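Local structure of hydrogenase maturation factor (Thermoanaerobacter tengcongensis, 3VTH) at residues A[107-112]-A[388-393]; A[364-369]-A[382-387]. The protein probably uses carbamoyl phosphate and ATP to carbamoylate the C-terminal cysteine of HypE during [NiFe]-hydrogenase maturation, and binds zinc, iron and nucleotides. All blocks are in the same frame, centred on the assembly; numbering follows the deposited sequence.

Contact 1: residues A[107-112]-A[388-393]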
loop_
_atom_site.group_PDB
_atom_site.type_symbol
_atom_site.label_atom_id
_atom_site.label_comp_id
_atom_site.label_asym_id
_atom_site.label_seq_id
_atom_site.Cartn_x
_atom_site.Cartn_y
_atom_site.Cartn_z
ATOM N N VAL A 107 -12.541 -10.349 -2.996
ATOM C CA VAL A 107 -11.825 -11.324 -2.175
ATOM C C VAL A 107 -11.275 -10.611 -0.935
ATOM O O VAL A 107 -10.725 -9.499 -1.034
ATOM C CB VAL A 107 -10.696 -12.017 -2.987
ATOM C CG1 VAL A 107 -9.700 -12.779 -2.084
ATOM C CG2 VAL A 107 -11.309 -13.006 -4.021
ATOM N N SER A 108 -11.445 -11.242 0.226
ATOM C CA SER A 108 -10.949 -10.689 1.482
ATOM C C SER A 108 -9.419 -10.568 1.500
ATOM O O SER A 108 -8.725 -11.474 1.042
ATOM C CB SER A 108 -11.391 -11.546 2.674
ATOM O OG SER A 108 -10.888 -10.986 3.899
ATOM N N PRO A 109 -8.892 -9.455 2.039
ATOM C CA PRO A 109 -7.457 -9.484 2.352
ATOM C C PRO A 109 -7.125 -10.515 3.450
ATOM O O PRO A 109 -8.015 -10.984 4.177
ATOM C CB PRO A 109 -7.161 -8.059 2.853
ATOM C CG PRO A 109 -8.269 -7.212 2.250
ATOM C CD PRO A 109 -9.482 -8.119 2.247
ATOM N N ASP A 110 -5.850 -10.870 3.528
ATOM C CA ASP A 110 -5.285 -11.638 4.640
ATOM C C ASP A 110 -5.400 -10.874 5.948
ATOM O O ASP A 110 -5.160 -9.660 5.990
ATOM C CB ASP A 110 -3.813 -11.924 4.344
ATOM C CG ASP A 110 -3.631 -12.581 3.002
ATOM O OD1 ASP A 110 -3.965 -13.782 2.895
ATOM O OD2 ASP A 110 -3.221 -11.882 2.044
ATOM N N MET A 111 -5.730 -11.588 7.021
ATOM C CA MET A 111 -6.025 -10.945 8.299
ATOM C C MET A 111 -5.204 -11.501 9.466
ATOM O O MET A 111 -4.989 -12.709 9.542
ATOM C CB MET A 111 -7.538 -11.046 8.606
ATOM C CG MET A 111 -8.415 -10.160 7.700
ATOM S SD MET A 111 -8.152 -8.388 7.972
ATOM C CE MET A 111 -8.763 -7.682 6.431
ATOM N N GLY A 112 -4.762 -10.605 10.357
ATOM C CA GLY A 112 -4.092 -10.961 11.607
ATOM C C GLY A 112 -4.956 -11.797 12.550
ATOM O O GLY A 112 -6.184 -11.775 12.461
ATOM N N ALA A 388 -4.890 -4.768 0.153
ATOM C CA ALA A 388 -5.138 -5.437 -1.108
ATOM C C ALA A 388 -5.525 -6.886 -0.831
ATOM O O ALA A 388 -4.980 -7.518 0.081
ATOM C CB ALA A 388 -3.900 -5.379 -2.004
ATOM N N PRO A 389 -6.422 -7.447 -1.655
ATOM C CA PRO A 389 -6.967 -6.866 -2.875
ATOM C C PRO A 389 -8.360 -6.214 -2.708
ATOM O O PRO A 389 -9.160 -6.230 -3.650
ATOM C CB PRO A 389 -7.102 -8.090 -3.769
ATOM C CG PRO A 389 -7.567 -9.178 -2.777
ATOM C CD PRO A 389 -6.858 -8.846 -1.468
ATOM N N GLN A 390 -8.669 -5.691 -1.525
ATOM C CA GLN A 390 -9.975 -5.019 -1.336
ATOM C C GLN A 390 -10.079 -3.870 -2.345
ATOM O O GLN A 390 -9.152 -3.030 -2.440
ATOM C CB GLN A 390 -10.157 -4.516 0.101
ATOM C CG GLN A 390 -11.477 -3.747 0.352
ATOM C CD GLN A 390 -11.687 -3.378 1.819
ATOM O OE1 GLN A 390 -11.016 -3.892 2.710
ATOM N NE2 GLN A 390 -12.634 -2.479 2.071
ATOM N N PRO A 391 -11.186 -3.841 -3.116
ATOM C CA PRO A 391 -11.299 -2.820 -4.151
ATOM C C PRO A 391 -11.635 -1.437 -3.593
ATOM O O PRO A 391 -12.124 -1.314 -2.465
ATOM C CB PRO A 391 -12.443 -3.331 -5.021
ATOM C CG PRO A 391 -13.335 -4.112 -4.024
ATOM C CD PRO A 391 -12.333 -4.780 -3.130
ATOM N N ILE A 392 -11.341 -0.415 -4.391
ATOM C CA ILE A 392 -11.852 0.930 -4.172
ATOM C C ILE A 392 -13.270 0.988 -4.750
ATOM O O ILE A 392 -13.508 0.595 -5.895
ATOM C CB ILE A 392 -10.945 1.998 -4.848
ATOM C CG1 ILE A 392 -9.489 1.893 -4.342
ATOM C CG2 ILE A 392 -11.493 3.423 -4.651
ATOM C CD1 ILE A 392 -9.334 1.831 -2.832
ATOM N N LEU A 393 -14.204 1.474 -3.944
ATOM C CA LEU A 393 -15.596 1.574 -4.363
ATOM C C LEU A 393 -15.804 2.785 -5.250
ATOM O O LEU A 393 -15.410 3.913 -4.899
ATOM C CB LEU A 393 -16.525 1.621 -3.148
ATOM C CG LEU A 393 -18.023 1.370 -3.389
ATOM C CD1 LEU A 393 -18.254 0.017 -4.045
ATOM C CD2 LEU A 393 -18.837 1.498 -2.084
HETATM O O HOH W 1 -11.178 -8.090 -3.392
HETATM O O HOH W 2 -3.971 -9.290 1.889
#

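Contact 2: residues A[364-369]-A[382-387]. With APC (diphosphomethylphosphonic acid adenosyl ester), chain F.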
loop_
_atom_site.group_PDB
_atom_site.type_symbol
_atom_site.label_atom_id
_atom_site.label_comp_id
_atom_site.label_asym_id
_atom_site.label_seq_id
_atom_site.Cartn_x
_atom_site.Cartn_y
_atom_site.Cartn_z
ATOM N N ASN A 364 -0.806 -16.578 -3.831
ATOM C CA ASN A 364 -0.606 -15.207 -4.250
ATOM C C ASN A 364 0.325 -14.515 -3.271
ATOM O O ASN A 364 -0.069 -14.204 -2.149
ATOM C CB ASN A 364 -1.966 -14.478 -4.319
ATOM C CG ASN A 364 -2.978 -15.212 -5.209
ATOM O OD1 ASN A 364 -4.033 -15.665 -4.738
ATOM N ND2 ASN A 364 -2.643 -15.365 -6.487
ATOM N N ARG A 365 1.565 -14.271 -3.679
ATOM C CA ARG A 365 2.505 -13.621 -2.757
ATOM C C ARG A 365 2.073 -12.166 -2.586
ATOM O O ARG A 365 1.406 -11.606 -3.472
ATOM C CB ARG A 365 3.939 -13.715 -3.292
ATOM C CG ARG A 365 4.320 -12.582 -4.250
ATOM C CD ARG A 365 5.595 -12.932 -4.941
ATOM N NE ARG A 365 5.388 -13.919 -5.998
ATOM C CZ ARG A 365 6.354 -14.679 -6.493
ATOM N NH1 ARG A 365 7.595 -14.584 -6.008
ATOM N NH2 ARG A 365 6.081 -15.555 -7.448
ATOM N N ILE A 366 2.427 -11.557 -1.447
ATOM C CA ILE A 366 2.031 -10.180 -1.160
ATOM C C ILE A 366 2.912 -9.593 -0.058
ATOM O O ILE A 366 3.108 -10.208 0.977
ATOM C CB ILE A 366 0.497 -10.079 -0.800
ATOM C CG1 ILE A 366 0.056 -8.632 -0.565
ATOM C CG2 ILE A 366 0.135 -10.977 0.409
ATOM C CD1 ILE A 366 -1.507 -8.413 -0.692
ATOM N N ASP A 367 3.470 -8.412 -0.301
ATOM C CA ASP A 367 4.330 -7.766 0.691
ATOM C C ASP A 367 3.563 -7.209 1.884
ATOM O O ASP A 367 2.353 -7.019 1.813
ATOM C CB ASP A 367 5.109 -6.631 0.016
ATOM C CG ASP A 367 6.283 -7.147 -0.783
ATOM O OD1 ASP A 367 7.229 -7.685 -0.170
ATOM O OD2 ASP A 367 6.245 -7.043 -2.025
ATOM N N ASP A 368 4.275 -6.910 2.962
ATOM C CA ASP A 368 3.686 -6.153 4.065
ATOM C C ASP A 368 3.270 -4.763 3.589
ATOM O O ASP A 368 3.941 -4.166 2.739
ATOM C CB ASP A 368 4.692 -6.000 5.216
ATOM C CG ASP A 368 5.121 -7.330 5.805
ATOM O OD1 ASP A 368 4.368 -8.334 5.669
ATOM O OD2 ASP A 368 6.237 -7.371 6.387
ATOM N N SER A 369 2.153 -4.271 4.115
ATOM C CA SER A 369 1.729 -2.894 3.867
ATOM C C SER A 369 2.546 -1.946 4.741
ATOM O O SER A 369 3.070 -2.355 5.776
ATOM C CB SER A 369 0.244 -2.719 4.191
ATOM O OG SER A 369 -0.549 -3.400 3.240
ATOM N N ARG A 382 2.442 1.971 1.127
ATOM C CA ARG A 382 2.541 0.763 0.334
ATOM C C ARG A 382 1.297 -0.056 0.654
ATOM O O ARG A 382 1.115 -0.514 1.765
ATOM C CB ARG A 382 3.834 -0.003 0.664
ATOM C CG ARG A 382 4.038 -1.284 -0.209
ATOM C CD ARG A 382 5.345 -2.013 0.201
ATOM N NE ARG A 382 6.515 -1.361 -0.393
ATOM C CZ ARG A 382 7.760 -1.845 -0.334
ATOM N NH1 ARG A 382 8.009 -2.974 0.324
ATOM N NH2 ARG A 382 8.758 -1.194 -0.940
ATOM N N ARG A 383 0.422 -0.193 -0.325
ATOM C CA ARG A 383 -0.843 -0.860 -0.095
ATOM C C ARG A 383 -0.704 -2.311 -0.524
ATOM O O ARG A 383 -0.630 -2.625 -1.711
ATOM C CB ARG A 383 -1.974 -0.134 -0.832
ATOM C CG ARG A 383 -3.361 -0.766 -0.605
ATOM C CD ARG A 383 -4.409 -0.160 -1.563
ATOM N NE ARG A 383 -5.678 -0.922 -1.521
ATOM C CZ ARG A 383 -6.645 -0.692 -0.639
ATOM N NH1 ARG A 383 -6.517 0.267 0.275
ATOM N NH2 ARG A 383 -7.762 -1.419 -0.656
ATOM N N ALA A 384 -0.655 -3.199 0.455
ATOM C CA ALA A 384 -0.364 -4.610 0.177
ATOM C C ALA A 384 -1.069 -5.492 1.199
ATOM O O ALA A 384 -2.293 -5.380 1.349
ATOM C CB ALA A 384 1.167 -4.865 0.128
ATOM N N ARG A 385 -0.348 -6.365 1.902
ATOM C CA ARG A 385 -1.013 -7.342 2.786
ATOM C C ARG A 385 -2.000 -6.685 3.764
ATOM O O ARG A 385 -1.674 -5.669 4.402
ATOM C CB ARG A 385 -0.006 -8.200 3.575
ATOM C CG ARG A 385 -0.702 -9.241 4.504
ATOM C CD ARG A 385 0.266 -10.085 5.329
ATOM N NE ARG A 385 1.317 -9.308 5.976
ATOM C CZ ARG A 385 1.169 -8.548 7.062
ATOM N NH1 ARG A 385 -0.008 -8.441 7.691
ATOM N NH2 ARG A 385 2.226 -7.892 7.541
ATOM N N GLY A 386 -3.198 -7.268 3.889
ATOM C CA GLY A 386 -4.194 -6.729 4.827
ATOM C C GLY A 386 -5.081 -5.639 4.246
ATOM O O GLY A 386 -6.147 -5.363 4.804
ATOM N N TYR A 387 -4.666 -5.045 3.119
ATOM C CA TYR A 387 -5.464 -4.033 2.402
ATOM C C TYR A 387 -5.873 -4.531 1.016
ATOM O O TYR A 387 -7.052 -4.680 0.726
ATOM C CB TYR A 387 -4.691 -2.709 2.269
ATOM C CG TYR A 387 -4.469 -1.985 3.580
ATOM C CD1 TYR A 387 -5.180 -0.806 3.880
ATOM C CD2 TYR A 387 -3.577 -2.495 4.539
ATOM C CE1 TYR A 387 -4.984 -0.143 5.094
ATOM C CE2 TYR A 387 -3.378 -1.842 5.753
ATOM C CZ TYR A 387 -4.075 -0.664 6.027
ATOM O OH TYR A 387 -3.843 -0.012 7.231
HETATM P PG APC F . 14.006 -4.752 -1.571
HETATM O O1G APC F . 13.291 -5.868 -0.853
HETATM O O2G APC F . 15.291 -4.359 -0.885
HETATM O O3G APC F . 14.174 -4.966 -3.048
HETATM P PB APC F . 12.007 -3.024 -0.420
HETATM O O1B APC F . 10.841 -3.936 -0.646
HETATM O O2B APC F . 11.718 -1.550 -0.625
HETATM O O3B APC F . 13.116 -3.405 -1.521
HETATM P PA APC F . 11.755 -4.094 2.524
HETATM O O1A APC F . 12.578 -4.062 3.791
HETATM O O2A APC F . 11.238 -5.431 2.134
HETATM C C3A APC F . 12.771 -3.317 1.210
HETATM O "O5'" APC F . 10.443 -3.168 2.668
HETATM C "C5'" APC F . 10.192 -2.308 3.775
HETATM C "C4'" APC F . 9.659 -0.982 3.241
HETATM O "O4'" APC F . 9.300 -0.191 4.380
HETATM C "C3'" APC F . 10.749 -0.225 2.477
HETATM O "O3'" APC F . 10.231 0.407 1.294
HETATM C "C2'" APC F . 11.176 0.854 3.450
HETATM O "O2'" APC F . 11.765 1.993 2.793
HETATM C "C1'" APC F . 9.895 1.099 4.244
HETATM N N9 APC F . 10.306 1.642 5.534
HETATM C C8 APC F . 10.855 0.971 6.582
HETATM N N7 APC F . 11.148 1.839 7.582
HETATM C C5 APC F . 10.789 3.072 7.165
HETATM C C6 APC F . 10.826 4.446 7.712
HETATM N N6 APC F . 11.308 4.688 8.949
HETATM N N1 APC F . 10.356 5.449 6.938
HETATM C C2 APC F . 9.852 5.236 5.705
HETATM N N3 APC F . 9.787 4.026 5.127
HETATM C C4 APC F . 10.234 2.934 5.811
HETATM O O HOH W 3 3.522 -10.072 3.790
HETATM O O HOH W 4 6.671 -4.057 2.262
HETATM O O HOH W 5 0.459 -5.513 6.158
#

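Contact 1: residues A[107-112]-A[388-393]
P109 and P389 pack ring against ring: P389 CD lies 3.9 Å from P109 CA, and 4.3 Å from P109 CG. Each ring also presses on a carbonyl of the other segment. P109 CB lies 3.6 Å from A388 O, and P389 CG the same distance from V107 O. The peptide bond before P389 is cis, which bends the chain where it passes P109. Beyond that bend Q390 takes over the other end of the P109 ring, its CB 3.9 Å from P109 CG, the two side chains crossing obliquely. Q390 CG stands anti to its backbone N (chi1 177°) and the chain runs on extended, which leaves CB as the side-chain atom nearest the ring; at the far end OE1 accepts from R280.

Polar coupling goes through two waters. One accepts from V107 N at 2.7 Å and donates to P389 O. The second accepts from D110 N and donates both to D110 OD2 and, at 2.7 Å, to A388 O, so it ties the carboxylate and the main chain of D110 to the opposite segment. Within 107-112, S108 OG donates to P109 O on a lone pair in the carbonyl plane (2.9 Å).

The contact packs the loop between strand 93-95 and helix 115-121, just ahead of the zinc ligand C114, against the segment that enters strand 392-393, outermost in its sheet. Around this mostly buried joint, helix 433-449 packs against both segments, through L449 on V107 and Y446 on P389; strand 76-85 touches Q390 by V76, and I392 pairs with A421 of strand 420-423.

Contact 2: residues A[364-369]-A[382-387]
R385 runs outward along 364-369 and grips D368 side-on. At the root, R385 N donates to D367 O (2.8 Å) and CB rests 3.2 Å from the same oxygen, while I366 CG1 packs against R385 N. With CG anti to the backbone N, the chain runs extended and bends at chi3 (46°), which lays the guanidinium beside D368. NE reaches D368 OD1 at 3.2 Å and NH2 at 2.9 Å. D368 OD1 lies in the guanidinium plane, while both nitrogens come to it from one face of the carboxylate, the planes standing 78° apart. NE also donates to a water shared with I366 O and D368 OD1; NH1 turns to R281 O, and Y310 makes a cation-pi contact. A leucine in place of R385 would probably strip D368 OD1 of its charged mate and leave R281 O without this donor. Beside the root, S369 OG accepts from A384 N (2.8 Å) and donates to R385 O (2.8 Å). Further back, R382 NH1 and NH2 donate to APC O1B and O2B (3.1 and 3.0 Å), a grip on the beta-phosphoryl group of this methylene-bridged ATP analogue that places both loops at the nucleotide site of the YrdC-like domain.

From the N terminus, the chain runs from strand 93-95 into 107-112, where contact 1 opens. It then passes the cysteines of both zinc sites and most strands of the ten-stranded sheet before 364-369. Contact 2 closes a short loop there: strands 370-374 and 377-378 form the antiparallel hairpin between its segments. Then 382-387 runs into 388-393, which closes contact 1, nesting contact 2 inside a loop of 275 residues. The two contacts touch, R383 NH2 probably donating to Q390 O (2.8 Å) and P109 packing on the carbonyl oxygens of G386 and Y387. Together they join the nucleotide-binding region to the start of the zinc-finger region and to strand 392-393, where the next sheet begins.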